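PDB 1Q6W: monoamine oxidase regulatory protein, putative from Archaeoglobus fulgidus, which is probably a MaoC-like hydratase or dehydratase of the hot-dog fold acting on thioester substrates, though its exact function is not established. Local coordinates for residues I74-V79 / I113-A117; K99-R105 / E144-L150. All coordinates share one frame; numbering follows the deposited sequence.

Along the chain the segments alternate: 74-79 of interaction 1, 99-105 of interaction 2, then 113-117 and 144-150. The centres of the two interactions lie 12 Å apart, and the nearest atoms are about 5 Å apart without touching. Both contacts reach the same antiparallel sheet of five strands. Interaction 1 lays helix 68-84 over strand 112-126, whereas interaction 2 joins strand 145-156 to strand 92-103, an outermost strand of the sheet within the chain. L72 of the same helix packs on V101 and L147, so the helix that forms interaction 1 also packs on interaction 2. Beyond V101 the sheet continues into the second subunit, which makes interaction 2 part of the dimer's shared sheet.

Interaction 1 (I74-V79 / I113-A117); sequences IALGMV and IAASA
The backbone bond from M78 N to I74 O, 2.9 Å long, spans one turn of helix 68-84, and the two residues it joins, on one side of the helix, both meet I113 of strand 112-126. The meeting with the strand is apolar. I113 rises from it with CG1 between its backbone N and carbonyl carbon (chi1 62°), and its tip CD1 lies 4.2 Å from CG2 of I74 and 3.8 Å from CE of M78. Both helix side chains cross that of I113 at about a right angle. M78 is selenomethionine and poorly ordered; as modelled its chain bends at chi3, which puts CE beside CD1 and CG1 of I113, while SE lies over the strand backbone, 3.9 Å from N of A115. This is the helix-on-sheet core of the hot-dog fold, in which a long central helix is wrapped by an antiparallel sheet; here the axes of the two short segments approach to 7.6 Å, their directions 62° apart. Alanine meets alanine at the middle, A75 CB to A115 CB at 3.7 Å, and these small side chains allow the two backbones to come near, CA to CA 5.3 Å. One turn on, V79 reaches the strand with both branches: chi1 of 158° swings CG1 away from the backbone N to pack 3.8 Å from A117 CB, and CG2 lies across the backbone between A115 and A117. Between the residues that face the helix, A114 and S116 point from the other side of the strand. Y151 of strand 145-156 packs on V79 and A117, and L42 of the second subunit packs on I74.

Interaction 2 (K99-R105 / E144-L150); sequences KDVRFLR and ELVLTAL
A classic beta bulge, K99 and D100 both facing L150, interrupts the antiparallel pairing of strands 92-103 and 145-156 in the hot-dog sheet. Beyond it the ladder is regular: R102 and T148 form a hydrogen-bonded pair, with R102 N to T148 O at 2.7 Å and nearly straight (171°), and T148 N to R102 O at 3.0 Å in the carbonyl plane. On one face the side chains of R102 and T148 run alongside each other, the arginine's CB, CG and CD passing CG2 of the threonine. V101, A149, F103 and L147 line the other face; V101 CG2 meets A149 CB at 3.8 Å, and L147 CD1 approaches the F103 ring obliquely. F95 of the second subunit meets that ring too, and V101 pairs with a strand of that subunit. Where strand 92-103 ends, V146 O accepts hydrogen bonds from both L104 N (2.9 Å) and R105 N (3.1 Å), which reach it from the same face of its plane. L104 CD1 packs against L145 CD2. OE1 of E144 makes a salt bridge to R142 and OE2 a hydrogen bond to N140; OE2 also lies over one face of the R105 guanidinium, in a long salt bridge 3.9 Å from NE, with no N-H pointing at it.

Interaction 1 (I74-V79 / I113-A117)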
ATOM      1  N   ILE A  74       2.867  -2.252  -7.154  1.00 18.06           N
ATOM      2  CA  ILE A  74       3.423  -2.337  -8.483  1.00 16.16           C
ATOM      3  C   ILE A  74       3.201  -1.034  -9.239  1.00 18.77           C
ATOM      4  O   ILE A  74       4.079  -0.560  -9.941  1.00 18.53           O
ATOM      5  CB  ILE A  74       2.835  -3.516  -9.273  1.00 17.00           C
ATOM      6  CG1 ILE A  74       3.316  -4.853  -8.651  1.00 15.98           C
ATOM      7  CG2 ILE A  74       3.277  -3.419 -10.737  1.00 17.68           C
ATOM      8  CD1 ILE A  74       2.878  -6.103  -9.413  1.00 13.59           C
ATOM      9  N   ALA A  75       2.026  -0.432  -9.062  1.00 37.54           N
ATOM     10  CA  ALA A  75       1.694   0.833  -9.726  1.00 36.60           C
ATOM     11  C   ALA A  75       2.661   1.941  -9.324  1.00 36.62           C
ATOM     12  O   ALA A  75       3.331   2.517 -10.178  1.00 36.31           O
ATOM     13  CB  ALA A  75       0.277   1.236  -9.386  1.00 31.12           C
ATOM     14  N   LEU A  76       2.724   2.246  -8.027  1.00 19.99           N
ATOM     15  CA  LEU A  76       3.631   3.281  -7.558  1.00 23.63           C
ATOM     16  C   LEU A  76       5.049   2.983  -8.046  1.00 26.38           C
ATOM     17  O   LEU A  76       5.804   3.879  -8.413  1.00 25.15           O
ATOM     18  CB  LEU A  76       3.605   3.335  -6.048  1.00 19.28           C
ATOM     19  CG  LEU A  76       2.277   3.842  -5.469  1.00 26.61           C
ATOM     20  CD1 LEU A  76       2.252   3.689  -3.945  1.00 23.98           C
ATOM     21  CD2 LEU A  76       2.063   5.319  -5.884  1.00 23.11           C
ATOM     22  N   GLY A  77       5.381   1.697  -8.082  1.00 26.15           N
ATOM     23  CA  GLY A  77       6.692   1.281  -8.505  1.00 26.74           C
ATOM     24  C   GLY A  77       7.005   1.597  -9.939  1.00 31.65           C
ATOM     25  O   GLY A  77       8.059   2.151 -10.218  1.00 31.32           O
HETATM   26  N   MSE A  78       6.118   1.258 -10.862  1.00 44.18           N
HETATM   27  CA  MSE A  78       6.428   1.527 -12.249  1.00 47.40           C
HETATM   28  C   MSE A  78       6.429   3.018 -12.571  1.00 45.80           C
HETATM   29  O   MSE A  78       7.035   3.449 -13.552  1.00 44.75           O
HETATM   30  CB  MSE A  78       5.510   0.730 -13.186  1.00111.57           C
HETATM   31  CG  MSE A  78       4.020   0.902 -12.975  1.00121.19           C
HETATM   32 SE   MSE A  78       2.977  -0.304 -14.109  1.00136.53          SE
HETATM   33  CE  MSE A  78       2.033  -1.283 -12.751  1.00141.66           C
ATOM     34  N   VAL A  79       5.781   3.811 -11.727  1.00 42.54           N
ATOM     35  CA  VAL A  79       5.748   5.260 -11.927  1.00 42.14           C
ATOM     36  C   VAL A  79       7.060   5.851 -11.444  1.00 42.89           C
ATOM     37  O   VAL A  79       7.635   6.721 -12.097  1.00 44.15           O
ATOM     38  CB  VAL A  79       4.567   5.922 -11.144  1.00 23.47           C
ATOM     39  CG1 VAL A  79       4.839   7.391 -10.894  1.00 15.88           C
ATOM     40  CG2 VAL A  79       3.276   5.779 -11.955  1.00 19.21           C
ATOM     41  N   ILE A 113      -1.517  -4.639 -16.212  1.00 33.44           N
ATOM     42  CA  ILE A 113      -1.865  -3.334 -15.680  1.00 33.46           C
ATOM     43  C   ILE A 113      -0.874  -2.235 -16.040  1.00 32.01           C
ATOM     44  O   ILE A 113       0.314  -2.487 -16.201  1.00 32.35           O
ATOM     45  CB  ILE A 113      -2.004  -3.396 -14.161  1.00 33.72           C
ATOM     46  CG1 ILE A 113      -0.671  -3.796 -13.535  1.00 31.54           C
ATOM     47  CG2 ILE A 113      -3.089  -4.398 -13.790  1.00 36.78           C
ATOM     48  CD1 ILE A 113      -0.688  -3.797 -12.040  1.00 24.67           C
ATOM     49  N   ALA A 114      -1.384  -1.017 -16.182  1.00 40.16           N
ATOM     50  CA  ALA A 114      -0.570   0.143 -16.522  1.00 39.25           C
ATOM     51  C   ALA A 114      -0.995   1.296 -15.626  1.00 38.11           C
ATOM     52  O   ALA A 114      -2.187   1.574 -15.471  1.00 37.95           O
ATOM     53  CB  ALA A 114      -0.772   0.509 -17.948  1.00 22.95           C
ATOM     54  N   ALA A 115      -0.019   1.970 -15.035  1.00 31.35           N
ATOM     55  CA  ALA A 115      -0.319   3.057 -14.135  1.00 33.56           C
ATOM     56  C   ALA A 115       0.173   4.388 -14.654  1.00 35.70           C
ATOM     57  O   ALA A 115       1.149   4.459 -15.397  1.00 37.07           O
ATOM     58  CB  ALA A 115       0.299   2.780 -12.778  1.00 25.28           C
ATOM     59  N   SER A 116      -0.509   5.445 -14.243  1.00 39.37           N
ATOM     60  CA  SER A 116      -0.132   6.788 -14.626  1.00 39.84           C
ATOM     61  C   SER A 116      -0.312   7.673 -13.406  1.00 39.54           C
ATOM     62  O   SER A 116      -1.203   7.428 -12.583  1.00 38.33           O
ATOM     63  CB  SER A 116      -1.019   7.288 -15.772  1.00 57.42           C
ATOM     64  OG  SER A 116      -2.380   7.372 -15.383  1.00 58.77           O
ATOM     65  N   ALA A 117       0.543   8.679 -13.279  1.00 30.11           N
ATOM     66  CA  ALA A 117       0.437   9.614 -12.179  1.00 31.07           C
ATOM     67  C   ALA A 117       0.371  11.045 -12.743  1.00 32.88           C
ATOM     68  O   ALA A 117       1.083  11.382 -13.696  1.00 32.95           O
ATOM     69  CB  ALA A 117       1.615   9.460 -11.268  1.00 48.78           C
TER

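Interaction 2 (K99-R105 / E144-L150)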
ATOM      1  N   LYS A  99      -3.617   9.732   0.569  1.00 86.64           N
ATOM      2  CA  LYS A  99      -4.919  10.226   0.998  1.00 89.88           C
ATOM      3  C   LYS A  99      -6.110   9.421   0.553  1.00 91.84           C
ATOM      4  O   LYS A  99      -7.130   9.422   1.218  1.00 90.46           O
ATOM      5  CB  LYS A  99      -5.111  11.671   0.539  1.00 83.10           C
ATOM      6  CG  LYS A  99      -6.276  12.375   1.190  1.00 87.31           C
ATOM      7  CD  LYS A  99      -6.333  13.829   0.754  1.00 95.42           C
ATOM      8  CE  LYS A  99      -7.507  14.560   1.397  1.00100.72           C
ATOM      9  NZ  LYS A  99      -7.530  15.997   1.004  1.00105.22           N
ATOM     10  N   ASP A 100      -6.023   8.746  -0.574  1.00 65.55           N
ATOM     11  CA  ASP A 100      -7.179   7.982  -0.984  1.00 67.36           C
ATOM     12  C   ASP A 100      -6.818   6.885  -1.934  1.00 65.14           C
ATOM     13  O   ASP A 100      -5.990   7.067  -2.827  1.00 67.90           O
ATOM     14  CB  ASP A 100      -8.220   8.877  -1.639  1.00112.30           C
ATOM     15  CG  ASP A 100      -9.280   8.082  -2.364  1.00116.70           C
ATOM     16  OD1 ASP A 100      -8.967   7.485  -3.414  1.00116.01           O
ATOM     17  OD2 ASP A 100     -10.425   8.040  -1.877  1.00116.78           O
ATOM     18  N   VAL A 101      -7.440   5.735  -1.739  1.00 36.29           N
ATOM     19  CA  VAL A 101      -7.190   4.618  -2.607  1.00 31.81           C
ATOM     20  C   VAL A 101      -8.508   3.923  -2.791  1.00 28.69           C
ATOM     21  O   VAL A 101      -9.160   3.547  -1.808  1.00 27.85           O
ATOM     22  CB  VAL A 101      -6.167   3.616  -1.989  1.00 27.59           C
ATOM     23  CG1 VAL A 101      -5.901   2.462  -2.957  1.00 25.12           C
ATOM     24  CG2 VAL A 101      -4.865   4.321  -1.670  1.00 25.23           C
ATOM     25  N   ARG A 102      -8.910   3.760  -4.041  1.00 42.60           N
ATOM     26  CA  ARG A 102     -10.148   3.077  -4.356  1.00 43.26           C
ATOM     27  C   ARG A 102      -9.878   1.856  -5.237  1.00 41.27           C
ATOM     28  O   ARG A 102      -9.286   1.966  -6.322  1.00 38.52           O
ATOM     29  CB  ARG A 102     -11.109   4.013  -5.075  1.00 82.31           C
ATOM     30  CG  ARG A 102     -11.748   5.045  -4.185  1.00 92.02           C
ATOM     31  CD  ARG A 102     -12.759   5.862  -4.967  1.00105.16           C
ATOM     32  NE  ARG A 102     -13.580   6.707  -4.107  1.00122.68           N
ATOM     33  CZ  ARG A 102     -14.614   7.419  -4.542  1.00134.04           C
ATOM     34  NH1 ARG A 102     -14.951   7.387  -5.825  1.00141.47           N
ATOM     35  NH2 ARG A 102     -15.317   8.156  -3.694  1.00141.76           N
ATOM     36  N   PHE A 103     -10.303   0.688  -4.767  1.00 32.75           N
ATOM     37  CA  PHE A 103     -10.143  -0.533  -5.545  1.00 29.95           C
ATOM     38  C   PHE A 103     -11.413  -0.687  -6.377  1.00 27.80           C
ATOM     39  O   PHE A 103     -12.437  -1.118  -5.895  1.00 31.54           O
ATOM     40  CB  PHE A 103      -9.922  -1.705  -4.593  1.00 31.59           C
ATOM     41  CG  PHE A 103      -8.694  -1.545  -3.730  1.00 31.35           C
ATOM     42  CD1 PHE A 103      -8.813  -1.342  -2.351  1.00 31.12           C
ATOM     43  CD2 PHE A 103      -7.418  -1.543  -4.300  1.00 29.30           C
ATOM     44  CE1 PHE A 103      -7.690  -1.140  -1.554  1.00 30.66           C
ATOM     45  CE2 PHE A 103      -6.284  -1.340  -3.514  1.00 27.87           C
ATOM     46  CZ  PHE A 103      -6.411  -1.140  -2.142  1.00 29.91           C
ATOM     47  N   LEU A 104     -11.341  -0.304  -7.635  1.00 28.52           N
ATOM     48  CA  LEU A 104     -12.503  -0.338  -8.502  1.00 29.33           C
ATOM     49  C   LEU A 104     -12.860  -1.661  -9.141  1.00 31.72           C
ATOM     50  O   LEU A 104     -13.999  -2.124  -9.038  1.00 30.40           O
ATOM     51  CB  LEU A 104     -12.341   0.706  -9.602  1.00 43.02           C
ATOM     52  CG  LEU A 104     -11.973   2.090  -9.066  1.00 44.67           C
ATOM     53  CD1 LEU A 104     -11.757   3.052 -10.222  1.00 43.79           C
ATOM     54  CD2 LEU A 104     -13.082   2.601  -8.132  1.00 40.06           C
ATOM     55  N   ARG A 105     -11.893  -2.261  -9.826  1.00 42.95           N
ATOM     56  CA  ARG A 105     -12.104  -3.519 -10.527  1.00 41.77           C
ATOM     57  C   ARG A 105     -11.031  -4.509 -10.099  1.00 39.17           C
ATOM     58  O   ARG A 105      -9.932  -4.127  -9.709  1.00 37.82           O
ATOM     59  CB  ARG A 105     -12.008  -3.269 -12.028  1.00 66.19           C
ATOM     60  CG  ARG A 105     -12.818  -4.199 -12.886  1.00 74.99           C
ATOM     61  CD  ARG A 105     -13.998  -3.449 -13.467  1.00 86.21           C
ATOM     62  NE  ARG A 105     -13.575  -2.172 -14.029  1.00100.87           N
ATOM     63  CZ  ARG A 105     -14.376  -1.341 -14.686  1.00110.50           C
ATOM     64  NH1 ARG A 105     -15.652  -1.655 -14.867  1.00117.13           N
ATOM     65  NH2 ARG A 105     -13.903  -0.193 -15.156  1.00116.66           N
ATOM     66  N   GLU A 144     -10.026  -0.524 -18.890  1.00 36.62           N
ATOM     67  CA  GLU A 144     -10.791  -0.369 -17.662  1.00 34.46           C
ATOM     68  C   GLU A 144      -9.934   0.173 -16.500  1.00 33.24           C
ATOM     69  O   GLU A 144      -8.749  -0.158 -16.358  1.00 30.58           O
ATOM     70  CB  GLU A 144     -11.418  -1.708 -17.280  1.00 54.58           C
ATOM     71  CG  GLU A 144     -12.226  -2.334 -18.399  1.00 58.63           C
ATOM     72  CD  GLU A 144     -12.635  -3.772 -18.107  1.00 60.80           C
ATOM     73  OE1 GLU A 144     -13.308  -4.384 -18.968  1.00 60.82           O
ATOM     74  OE2 GLU A 144     -12.285  -4.290 -17.022  1.00 61.54           O
ATOM     75  N   LEU A 145     -10.545   1.011 -15.673  1.00 49.57           N
ATOM     76  CA  LEU A 145      -9.868   1.592 -14.524  1.00 49.26           C
ATOM     77  C   LEU A 145      -9.994   0.615 -13.351  1.00 47.97           C
ATOM     78  O   LEU A 145     -11.078   0.401 -12.830  1.00 49.18           O
ATOM     79  CB  LEU A 145     -10.528   2.924 -14.182  1.00 49.10           C
ATOM     80  CG  LEU A 145      -9.773   3.879 -13.274  1.00 51.45           C
ATOM     81  CD1 LEU A 145      -8.464   4.332 -13.923  1.00 51.63           C
ATOM     82  CD2 LEU A 145     -10.665   5.071 -13.000  1.00 53.71           C
ATOM     83  N   VAL A 146      -8.891   0.012 -12.933  1.00 46.43           N
ATOM     84  CA  VAL A 146      -8.939  -0.955 -11.839  1.00 44.36           C
ATOM     85  C   VAL A 146      -8.646  -0.361 -10.464  1.00 42.18           C
ATOM     86  O   VAL A 146      -9.138  -0.850  -9.453  1.00 42.49           O
ATOM     87  CB  VAL A 146      -7.937  -2.134 -12.075  1.00 41.08           C
ATOM     88  CG1 VAL A 146      -8.240  -2.822 -13.387  1.00 42.43           C
ATOM     89  CG2 VAL A 146      -6.495  -1.615 -12.063  1.00 42.98           C
ATOM     90  N   LEU A 147      -7.834   0.686 -10.418  1.00 28.41           N
ATOM     91  CA  LEU A 147      -7.493   1.289  -9.141  1.00 27.02           C
ATOM     92  C   LEU A 147      -7.209   2.769  -9.296  1.00 26.31           C
ATOM     93  O   LEU A 147      -6.701   3.212 -10.321  1.00 27.49           O
ATOM     94  CB  LEU A 147      -6.273   0.576  -8.535  1.00 28.02           C
ATOM     95  CG  LEU A 147      -5.690   1.055  -7.197  1.00 27.09           C
ATOM     96  CD1 LEU A 147      -4.948  -0.092  -6.549  1.00 26.64           C
ATOM     97  CD2 LEU A 147      -4.763   2.252  -7.389  1.00 25.47           C
ATOM     98  N   THR A 148      -7.536   3.530  -8.264  1.00 31.77           N
ATOM     99  CA  THR A 148      -7.303   4.957  -8.291  1.00 35.00           C
ATOM    100  C   THR A 148      -6.799   5.375  -6.915  1.00 32.72           C
ATOM    101  O   THR A 148      -7.179   4.780  -5.908  1.00 32.34           O
ATOM    102  CB  THR A 148      -8.608   5.726  -8.643  1.00 45.88           C
ATOM    103  OG1 THR A 148      -8.290   7.078  -8.979  1.00 47.64           O
ATOM    104  CG2 THR A 148      -9.576   5.726  -7.468  1.00 43.61           C
ATOM    105  N   ALA A 149      -5.929   6.378  -6.871  1.00 25.16           N
ATOM    106  CA  ALA A 149      -5.402   6.834  -5.597  1.00 27.84           C
ATOM    107  C   ALA A 149      -4.819   8.241  -5.634  1.00 29.89           C
ATOM    108  O   ALA A 149      -4.506   8.801  -6.695  1.00 29.20           O
ATOM    109  CB  ALA A 149      -4.351   5.859  -5.079  1.00 25.30           C
ATOM    110  N   LEU A 150      -4.681   8.805  -4.440  1.00 27.18           N
ATOM    111  CA  LEU A 150      -4.133  10.135  -4.260  1.00 30.54           C
ATOM    112  C   LEU A 150      -2.970  10.001  -3.272  1.00 32.45           C
ATOM    113  O   LEU A 150      -3.152   9.529  -2.152  1.00 28.46           O
ATOM    114  CB  LEU A 150      -5.217  11.043  -3.688  1.00 47.54           C
ATOM    115  CG  LEU A 150      -5.527  12.364  -4.377  1.00 47.53           C
ATOM    116  CD1 LEU A 150      -5.628  12.189  -5.879  1.00 43.87           C
ATOM    117  CD2 LEU A 150      -6.819  12.880  -3.803  1.00 46.96           C
TER